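Local atomic coordinates of NAD-dependent epimerase/dehydratase (Methanobrevibacter ruminantium, PDB entry 6DNT), a protein that probably interconverts UDP-N-acetylglucosamine and its galacto epimer using bound NAD, and binds the bacterial cell-wall intermediate UDP-N-acetylmuramic acid. Residues L259-L273 against A311-E325. Sequence-based numbering, arbitrary orientation.
Sequences LSAESDYNGVINVAL and ADISNLDKISFKPDE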
ATOM      1  N   LEU A 259      -1.382  22.646 -12.194  1.00 15.77           N
ATOM      2  CA  LEU A 259      -1.312  23.459 -10.979  1.00 16.10           C
ATOM      3  C   LEU A 259      -0.589  22.748  -9.825  1.00 16.30           C
ATOM      4  O   LEU A 259       0.148  23.391  -9.070  1.00 17.27           O
ATOM      5  CB  LEU A 259      -2.709  23.911 -10.546  1.00 17.01           C
ATOM      6  CG  LEU A 259      -3.357  24.956 -11.459  1.00 18.14           C
ATOM      7  CD1 LEU A 259      -4.830  25.123 -11.142  1.00 19.11           C
ATOM      8  CD2 LEU A 259      -2.640  26.295 -11.338  1.00 18.50           C
ATOM      9  N   SER A 260      -0.768  21.430  -9.701  1.00 15.61           N
ATOM     10  CA  SER A 260      -0.086  20.654  -8.662  1.00 15.18           C
ATOM     11  C   SER A 260       1.433  20.637  -8.864  1.00 15.51           C
ATOM     12  O   SER A 260       2.210  20.677  -7.888  1.00 15.80           O
ATOM     13  CB  SER A 260      -0.596  19.212  -8.627  1.00 14.92           C
ATOM     14  OG  SER A 260      -1.954  19.176  -8.254  1.00 15.42           O
ATOM     15  N   ALA A 261       1.842  20.557 -10.120  1.00 16.14           N
ATOM     16  CA  ALA A 261       3.260  20.562 -10.470  1.00 17.94           C
ATOM     17  C   ALA A 261       3.905  21.875 -10.058  1.00 20.35           C
ATOM     18  O   ALA A 261       5.039  21.885  -9.579  1.00 22.28           O
ATOM     19  CB  ALA A 261       3.448  20.333 -11.965  1.00 18.09           C
ATOM     20  N   GLU A 262       3.173  22.970 -10.238  1.00 22.15           N
ATOM     21  CA  GLU A 262       3.660  24.326  -9.945  1.00 25.23           C
ATOM     22  C   GLU A 262       3.570  24.709  -8.465  1.00 25.25           C
ATOM     23  O   GLU A 262       4.210  25.673  -8.049  1.00 26.73           O
ATOM     24  CB  GLU A 262       2.876  25.353 -10.767  1.00 27.65           C
ATOM     25  CG  GLU A 262       3.019  25.176 -12.272  1.00 30.82           C
ATOM     26  CD  GLU A 262       2.089  26.074 -13.075  1.00 34.18           C
ATOM     27  OE1 GLU A 262       0.960  26.379 -12.616  1.00 35.90           O
ATOM     28  OE2 GLU A 262       2.495  26.475 -14.184  1.00 38.68           O
ATOM     29  N   SER A 263       2.782  23.970  -7.687  1.00 24.24           N
ATOM     30  CA  SER A 263       2.547  24.253  -6.268  1.00 25.23           C
ATOM     31  C   SER A 263       3.713  23.835  -5.379  1.00 25.67           C
ATOM     32  O   SER A 263       4.465  22.916  -5.728  1.00 25.95           O
ATOM     33  CB  SER A 263       1.285  23.503  -5.801  1.00 25.10           C
ATOM     34  OG  SER A 263       1.037  23.663  -4.403  1.00 27.14           O
ATOM     35  N   ASP A 264       3.853  24.503  -4.230  0.80 26.97           N
ATOM     36  CA  ASP A 264       4.808  24.086  -3.190  0.80 27.71           C
ATOM     37  C   ASP A 264       4.243  23.010  -2.262  0.80 25.62           C
ATOM     38  O   ASP A 264       4.957  22.496  -1.403  0.80 25.94           O
ATOM     39  CB  ASP A 264       5.266  25.287  -2.342  0.80 30.69           C
ATOM     40  CG  ASP A 264       6.233  26.206  -3.082  0.80 33.01           C
ATOM     41  OD1 ASP A 264       6.895  25.774  -4.055  0.80 34.66           O
ATOM     42  OD2 ASP A 264       6.341  27.380  -2.666  0.80 38.06           O
ATOM     43  N   TYR A 265       2.970  22.664  -2.432  1.00 23.93           N
ATOM     44  CA  TYR A 265       2.318  21.685  -1.579  1.00 22.76           C
ATOM     45  C   TYR A 265       2.777  20.250  -1.884  1.00 20.26           C
ATOM     46  O   TYR A 265       2.904  19.872  -3.047  1.00 20.99           O
ATOM     47  CB  TYR A 265       0.803  21.800  -1.757  1.00 24.37           C
ATOM     48  CG  TYR A 265       0.018  20.813  -0.946  1.00 25.21           C
ATOM     49  CD1 TYR A 265      -0.169  20.992   0.422  1.00 27.00           C
ATOM     50  CD2 TYR A 265      -0.546  19.696  -1.549  1.00 26.21           C
ATOM     51  CE1 TYR A 265      -0.900  20.073   1.170  1.00 27.94           C
ATOM     52  CE2 TYR A 265      -1.263  18.776  -0.814  1.00 26.62           C
ATOM     53  CZ  TYR A 265      -1.447  18.965   0.531  1.00 27.26           C
ATOM     54  OH  TYR A 265      -2.182  18.034   1.226  1.00 31.10           O
ATOM     55  N   ASN A 266       3.032  19.475  -0.833  1.00 18.90           N
ATOM     56  CA  ASN A 266       3.232  18.023  -0.952  1.00 18.83           C
ATOM     57  C   ASN A 266       2.134  17.307  -0.206  1.00 17.55           C
ATOM     58  O   ASN A 266       1.867  17.622   0.948  1.00 16.96           O
ATOM     59  CB  ASN A 266       4.568  17.588  -0.365  1.00 19.84           C
ATOM     60  CG  ASN A 266       5.727  18.179  -1.104  1.00 21.32           C
ATOM     61  OD1 ASN A 266       5.890  17.942  -2.297  1.00 21.90           O
ATOM     62  ND2 ASN A 266       6.525  18.998  -0.413  1.00 22.97           N
ATOM     63  N   GLY A 267       1.510  16.315  -0.838  1.00 15.68           N
ATOM     64  CA  GLY A 267       0.466  15.555  -0.153  1.00 15.35           C
ATOM     65  C   GLY A 267      -0.591  15.064  -1.111  1.00 14.98           C
ATOM     66  O   GLY A 267      -0.326  14.910  -2.305  1.00 13.87           O
ATOM     67  N   VAL A 268      -1.785  14.847  -0.573  1.00 15.00           N
ATOM     68  CA  VAL A 268      -2.879  14.199  -1.308  1.00 15.51           C
ATOM     69  C   VAL A 268      -4.068  15.150  -1.361  1.00 15.04           C
ATOM     70  O   VAL A 268      -4.380  15.801  -0.358  1.00 16.18           O
ATOM     71  CB  VAL A 268      -3.249  12.814  -0.712  1.00 16.69           C
ATOM     72  CG1 VAL A 268      -3.686  12.894   0.747  1.00 18.35           C
ATOM     73  CG2 VAL A 268      -4.328  12.133  -1.540  1.00 16.98           C
ATOM     74  N   ILE A 269      -4.696  15.258  -2.535  0.70 14.67           N
ATOM     75  CA  ILE A 269      -5.807  16.195  -2.755  0.70 14.79           C
ATOM     76  C   ILE A 269      -6.892  15.502  -3.581  0.70 14.02           C
ATOM     77  O   ILE A 269      -6.592  14.892  -4.593  0.70 13.55           O
ATOM     78  CB  ILE A 269      -5.349  17.456  -3.527  0.70 15.84           C
ATOM     79  CG1 ILE A 269      -4.220  18.187  -2.791  0.70 16.51           C
ATOM     80  CG2 ILE A 269      -6.511  18.408  -3.750  0.70 17.09           C
ATOM     81  CD1 ILE A 269      -3.569  19.271  -3.628  0.70 16.62           C
ATOM     82  N   ASN A 270      -8.143  15.603  -3.140  1.00 13.31           N
ATOM     83  CA  ASN A 270      -9.300  15.168  -3.946  1.00 12.93           C
ATOM     84  C   ASN A 270      -9.491  16.097  -5.143  1.00 12.85           C
ATOM     85  O   ASN A 270      -9.406  17.320  -4.996  1.00 13.15           O
ATOM     86  CB  ASN A 270     -10.599  15.229  -3.140  1.00 12.48           C
ATOM     87  CG  ASN A 270     -10.666  14.208  -2.036  1.00 12.21           C
ATOM     88  OD1 ASN A 270     -10.107  13.124  -2.130  1.00 12.18           O
ATOM     89  ND2 ASN A 270     -11.405  14.539  -0.982  1.00 11.94           N
ATOM     90  N   VAL A 271      -9.780  15.548  -6.318  1.00 12.18           N
ATOM     91  CA  VAL A 271     -10.117  16.380  -7.469  1.00 12.42           C
ATOM     92  C   VAL A 271     -11.512  16.002  -7.946  1.00 12.57           C
ATOM     93  O   VAL A 271     -11.743  14.903  -8.444  1.00 12.01           O
ATOM     94  CB  VAL A 271      -9.092  16.297  -8.622  1.00 12.91           C
ATOM     95  CG1 VAL A 271      -9.329  17.449  -9.601  1.00 13.39           C
ATOM     96  CG2 VAL A 271      -7.680  16.373  -8.075  1.00 13.45           C
ATOM     97  N   ALA A 272     -12.439  16.941  -7.761  1.00 12.68           N
ATOM     98  CA  ALA A 272     -13.852  16.743  -8.024  1.00 13.41           C
ATOM     99  C   ALA A 272     -14.520  18.115  -7.950  1.00 14.40           C
ATOM    100  O   ALA A 272     -13.817  19.114  -7.802  1.00 14.25           O
ATOM    101  CB  ALA A 272     -14.445  15.814  -6.981  1.00 13.50           C
ATOM    102  N   LEU A 273     -15.854  18.159  -8.016  1.00 15.52           N
ATOM    103  CA  LEU A 273     -16.592  19.415  -7.789  1.00 16.76           C
ATOM    104  C   LEU A 273     -17.211  19.552  -6.403  1.00 16.85           C
ATOM    105  O   LEU A 273     -17.608  20.651  -6.024  1.00 17.60           O
ATOM    106  CB  LEU A 273     -17.678  19.583  -8.844  1.00 17.90           C
ATOM    107  CG  LEU A 273     -17.234  19.701 -10.291  1.00 19.16           C
ATOM    108  CD1 LEU A 273     -18.406  20.112 -11.174  1.00 19.83           C
ATOM    109  CD2 LEU A 273     -16.105  20.709 -10.438  1.00 19.65           C
ATOM    110  N   ALA A 311     -17.024  14.167  -2.935  1.00 13.73           N
ATOM    111  CA  ALA A 311     -15.747  14.670  -2.425  1.00 14.12           C
ATOM    112  C   ALA A 311     -15.918  15.922  -1.570  1.00 15.22           C
ATOM    113  O   ALA A 311     -16.750  16.769  -1.868  1.00 16.22           O
ATOM    114  CB  ALA A 311     -14.811  14.995  -3.576  1.00 13.40           C
ATOM    115  N   ASP A 312     -15.089  16.048  -0.541  1.00 15.69           N
ATOM    116  CA  ASP A 312     -14.782  17.349   0.044  1.00 17.20           C
ATOM    117  C   ASP A 312     -13.600  17.902  -0.733  1.00 17.02           C
ATOM    118  O   ASP A 312     -12.533  17.288  -0.737  1.00 16.82           O
ATOM    119  CB  ASP A 312     -14.428  17.223   1.533  1.00 18.56           C
ATOM    120  CG  ASP A 312     -14.263  18.580   2.209  1.00 20.72           C
ATOM    121  OD1 ASP A 312     -13.580  19.466   1.652  1.00 21.90           O
ATOM    122  OD2 ASP A 312     -14.812  18.754   3.315  1.00 22.87           O
ATOM    123  N   ILE A 313     -13.784  19.056  -1.378  1.00 17.18           N
ATOM    124  CA  ILE A 313     -12.729  19.655  -2.217  1.00 18.22           C
ATOM    125  C   ILE A 313     -12.084  20.918  -1.610  1.00 18.81           C
ATOM    126  O   ILE A 313     -11.455  21.695  -2.326  1.00 18.22           O
ATOM    127  CB  ILE A 313     -13.199  19.915  -3.665  1.00 18.51           C
ATOM    128  CG1 ILE A 313     -14.418  20.833  -3.705  1.00 19.17           C
ATOM    129  CG2 ILE A 313     -13.487  18.599  -4.367  1.00 18.56           C
ATOM    130  CD1 ILE A 313     -14.544  21.563  -5.026  1.00 20.13           C
ATOM    131  N   SER A 314     -12.195  21.074  -0.288  1.00 19.64           N
ATOM    132  CA  SER A 314     -11.556  22.191   0.430  1.00 21.44           C
ATOM    133  C   SER A 314     -10.062  22.319   0.116  1.00 21.21           C
ATOM    134  O   SER A 314      -9.565  23.416  -0.139  1.00 22.43           O
ATOM    135  CB  SER A 314     -11.729  22.021   1.945  1.00 22.60           C
ATOM    136  OG  SER A 314     -13.105  22.046   2.286  1.00 25.06           O
ATOM    137  N   ASN A 315      -9.361  21.189   0.093  1.00 20.18           N
ATOM    138  CA  ASN A 315      -7.916  21.206  -0.109  1.00 20.26           C
ATOM    139  C   ASN A 315      -7.456  21.501  -1.537  1.00 19.58           C
ATOM    140  O   ASN A 315      -6.260  21.630  -1.767  1.00 19.02           O
ATOM    141  CB  ASN A 315      -7.283  19.939   0.488  1.00 21.71           C
ATOM    142  CG  ASN A 315      -7.315  19.962   2.010  1.00 23.46           C
ATOM    143  OD1 ASN A 315      -7.003  20.985   2.621  1.00 27.73           O
ATOM    144  ND2 ASN A 315      -7.717  18.871   2.621  1.00 23.79           N
ATOM    145  N   LEU A 316      -8.380  21.685  -2.485  1.00 18.31           N
ATOM    146  CA  LEU A 316      -8.012  22.269  -3.778  1.00 18.94           C
ATOM    147  C   LEU A 316      -7.398  23.675  -3.661  1.00 19.63           C
ATOM    148  O   LEU A 316      -6.659  24.104  -4.548  1.00 18.94           O
ATOM    149  CB  LEU A 316      -9.191  22.290  -4.749  1.00 18.79           C
ATOM    150  CG  LEU A 316      -9.617  20.949  -5.352  1.00 18.83           C
ATOM    151  CD1 LEU A 316     -10.830  21.141  -6.242  1.00 19.48           C
ATOM    152  CD2 LEU A 316      -8.498  20.321  -6.167  1.00 19.58           C
ATOM    153  N   ASP A 317      -7.689  24.361  -2.557  1.00 20.70           N
ATOM    154  CA  ASP A 317      -7.040  25.631  -2.230  1.00 22.79           C
ATOM    155  C   ASP A 317      -5.522  25.492  -2.140  1.00 22.29           C
ATOM    156  O   ASP A 317      -4.802  26.440  -2.465  1.00 23.97           O
ATOM    157  CB  ASP A 317      -7.567  26.212  -0.898  1.00 24.18           C
ATOM    158  CG  ASP A 317      -9.074  26.426  -0.892  0.70 26.55           C
ATOM    159  OD1 ASP A 317      -9.707  26.368  -1.966  0.70 29.10           O
ATOM    160  OD2 ASP A 317      -9.638  26.635   0.208  0.70 29.39           O
ATOM    161  N   LYS A 318      -5.034  24.318  -1.740  1.00 22.09           N
ATOM    162  CA  LYS A 318      -3.588  24.052  -1.654  1.00 22.08           C
ATOM    163  C   LYS A 318      -2.853  24.166  -2.980  1.00 21.50           C
ATOM    164  O   LYS A 318      -1.653  24.419  -2.981  1.00 22.20           O
ATOM    165  CB  LYS A 318      -3.299  22.658  -1.064  1.00 23.09           C
ATOM    166  CG  LYS A 318      -3.819  22.407   0.346  1.00 25.37           C
ATOM    167  CD  LYS A 318      -3.163  23.332   1.358  1.00 27.69           C
ATOM    168  CE  LYS A 318      -3.400  22.862   2.789  1.00 29.87           C
ATOM    169  NZ  LYS A 318      -4.843  22.903   3.149  1.00 31.85           N
ATOM    170  N   ILE A 319      -3.548  23.958  -4.098  1.00 20.54           N
ATOM    171  CA  ILE A 319      -2.960  24.125  -5.426  1.00 20.94           C
ATOM    172  C   ILE A 319      -3.590  25.292  -6.201  1.00 21.64           C
ATOM    173  O   ILE A 319      -3.428  25.397  -7.408  1.00 23.03           O
ATOM    174  CB  ILE A 319      -3.005  22.807  -6.241  1.00 20.51           C
ATOM    175  CG1 ILE A 319      -4.437  22.280  -6.394  1.00 20.49           C
ATOM    176  CG2 ILE A 319      -2.145  21.748  -5.561  1.00 20.61           C
ATOM    177  CD1 ILE A 319      -4.587  21.300  -7.538  1.00 20.31           C
ATOM    178  N   SER A 320      -4.277  26.180  -5.483  1.00 22.44           N
ATOM    179  CA  SER A 320      -4.980  27.323  -6.073  1.00 23.68           C
ATOM    180  C   SER A 320      -5.883  26.949  -7.255  1.00 22.88           C
ATOM    181  O   SER A 320      -5.914  27.651  -8.261  1.00 23.01           O
ATOM    182  CB  SER A 320      -3.966  28.400  -6.481  1.00 24.80           C
ATOM    183  OG  SER A 320      -3.138  28.733  -5.375  1.00 27.45           O
ATOM    184  N   PHE A 321      -6.622  25.846  -7.119  1.00 22.31           N
ATOM    185  CA  PHE A 321      -7.533  25.411  -8.172  1.00 22.52           C
ATOM    186  C   PHE A 321      -8.998  25.581  -7.772  1.00 22.86           C
ATOM    187  O   PHE A 321      -9.424  25.084  -6.737  1.00 21.91           O
ATOM    188  CB  PHE A 321      -7.247  23.963  -8.563  1.00 22.05           C
ATOM    189  CG  PHE A 321      -8.093  23.458  -9.702  1.00 22.03           C
ATOM    190  CD1 PHE A 321      -8.284  24.226 -10.865  1.00 22.69           C
ATOM    191  CD2 PHE A 321      -8.680  22.202  -9.636  1.00 22.44           C
ATOM    192  CE1 PHE A 321      -9.059  23.749 -11.913  1.00 22.34           C
ATOM    193  CE2 PHE A 321      -9.460  21.725 -10.684  1.00 22.23           C
ATOM    194  CZ  PHE A 321      -9.636  22.492 -11.825  1.00 21.92           C
ATOM    195  N   LYS A 322      -9.747  26.305  -8.602  1.00 24.40           N
ATOM    196  CA  LYS A 322     -11.194  26.461  -8.453  1.00 25.78           C
ATOM    197  C   LYS A 322     -11.820  25.926  -9.737  1.00 25.25           C
ATOM    198  O   LYS A 322     -11.788  26.602 -10.760  1.00 26.85           O
ATOM    199  CB  LYS A 322     -11.578  27.939  -8.239  1.00 28.40           C
ATOM    200  CG  LYS A 322     -11.417  28.442  -6.806  1.00 30.49           C
ATOM    201  CD  LYS A 322     -11.788  29.923  -6.652  0.50 31.51           C
ATOM    202  CE  LYS A 322     -11.652  30.419  -5.218  0.50 32.25           C
ATOM    203  NZ  LYS A 322     -11.986  31.861  -5.058  0.50 32.82           N
ATOM    204  N   PRO A 323     -12.358  24.697  -9.708  1.00 24.67           N
ATOM    205  CA  PRO A 323     -13.009  24.213 -10.926  1.00 24.69           C
ATOM    206  C   PRO A 323     -14.312  24.958 -11.219  1.00 24.97           C
ATOM    207  O   PRO A 323     -14.937  25.486 -10.298  1.00 24.78           O
ATOM    208  CB  PRO A 323     -13.269  22.737 -10.630  1.00 25.11           C
ATOM    209  CG  PRO A 323     -13.287  22.632  -9.148  1.00 25.30           C
ATOM    210  CD  PRO A 323     -12.343  23.678  -8.641  1.00 25.33           C
ATOM    211  N   ASP A 324     -14.693  25.006 -12.492  1.00 25.82           N
ATOM    212  CA  ASP A 324     -15.925  25.698 -12.910  1.00 28.32           C
ATOM    213  C   ASP A 324     -17.120  24.947 -12.313  1.00 28.91           C
ATOM    214  O   ASP A 324     -17.231  23.739 -12.488  1.00 26.27           O
ATOM    215  CB  ASP A 324     -16.068  25.727 -14.440  1.00 29.39           C
ATOM    216  CG  ASP A 324     -14.911  26.420 -15.149  1.00 32.75           C
ATOM    217  OD1 ASP A 324     -14.314  27.358 -14.579  1.00 38.24           O
ATOM    218  OD2 ASP A 324     -14.605  26.039 -16.301  1.00 34.27           O
ATOM    219  N   GLU A 325     -18.001  25.652 -11.606  1.00 31.41           N
ATOM    220  CA  GLU A 325     -19.084  24.985 -10.860  1.00 33.74           C
ATOM    221  C   GLU A 325     -20.435  24.934 -11.595  1.00 33.74           C
ATOM    222  O   GLU A 325     -21.344  24.249 -11.116  1.00 34.66           O
ATOM    223  CB  GLU A 325     -19.230  25.583  -9.441  1.00 36.54           C
ATOM    224  CG  GLU A 325     -18.126  25.166  -8.445  1.00 37.77           C
ATOM    225  CD  GLU A 325     -18.199  23.705  -7.958  1.00 39.31           C
ATOM    226  OE1 GLU A 325     -17.224  23.223  -7.327  1.00 36.21           O
ATOM    227  OE2 GLU A 325     -19.222  23.025  -8.193  1.00 39.79           O
TER
HETATM  228  O   HOH W   1      -0.403  26.039  -7.980  1.00 30.41           O
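Asn270 and Ser263 make the two direct hydrogen bonds between 259-273, the end of a helix and the following strand of the Rossmann-type sheet, and 311-325, a loop with a short 3-10 turn laid across them. Asn270 ND2 gives a nearly straight bond to Asp312 O (3.0 Å, 173° at the hydrogen), with the acceptor in its amide plane; its OD1 pairs with Tyr157 OH, so both ends of the amide are used. Just past the helix, Ser263 OG donates to Lys318 O at 3.1 Å and accepts from Tyr265 N, closing an ST turn. CG of Tyr265 stands anti to the backbone N (chi1 179°), which brings one ring face under Lys318 CB, a CH-pi contact; the lysine then bends back so that NZ reaches Asn315 OD1 at 2.9 Å. Asn315 ND2 is taken by Glu167. A water donates to both Leu259 O and Ile319 O, bridging the helix end to the loop. Between these polar ends the filling is apolar: Ile269, in the conformer modelled here, packs between Ile319 CG2 and Leu316 CD2, and Leu259 CD1 meets Phe321 CD1 at 3.6 Å. Ser260 OG, beside the Ile319 methyls, bonds back to Ala256 O within its own helix. Farther along, the side chain of Ala272 lies about 8 Å from the bound UDP-N-acetylmuramic acid. Ala272 N and O are buried by the contact and have no partner in the model, and Ile313 CG2 sits 3.5 Å from that Ala272 O.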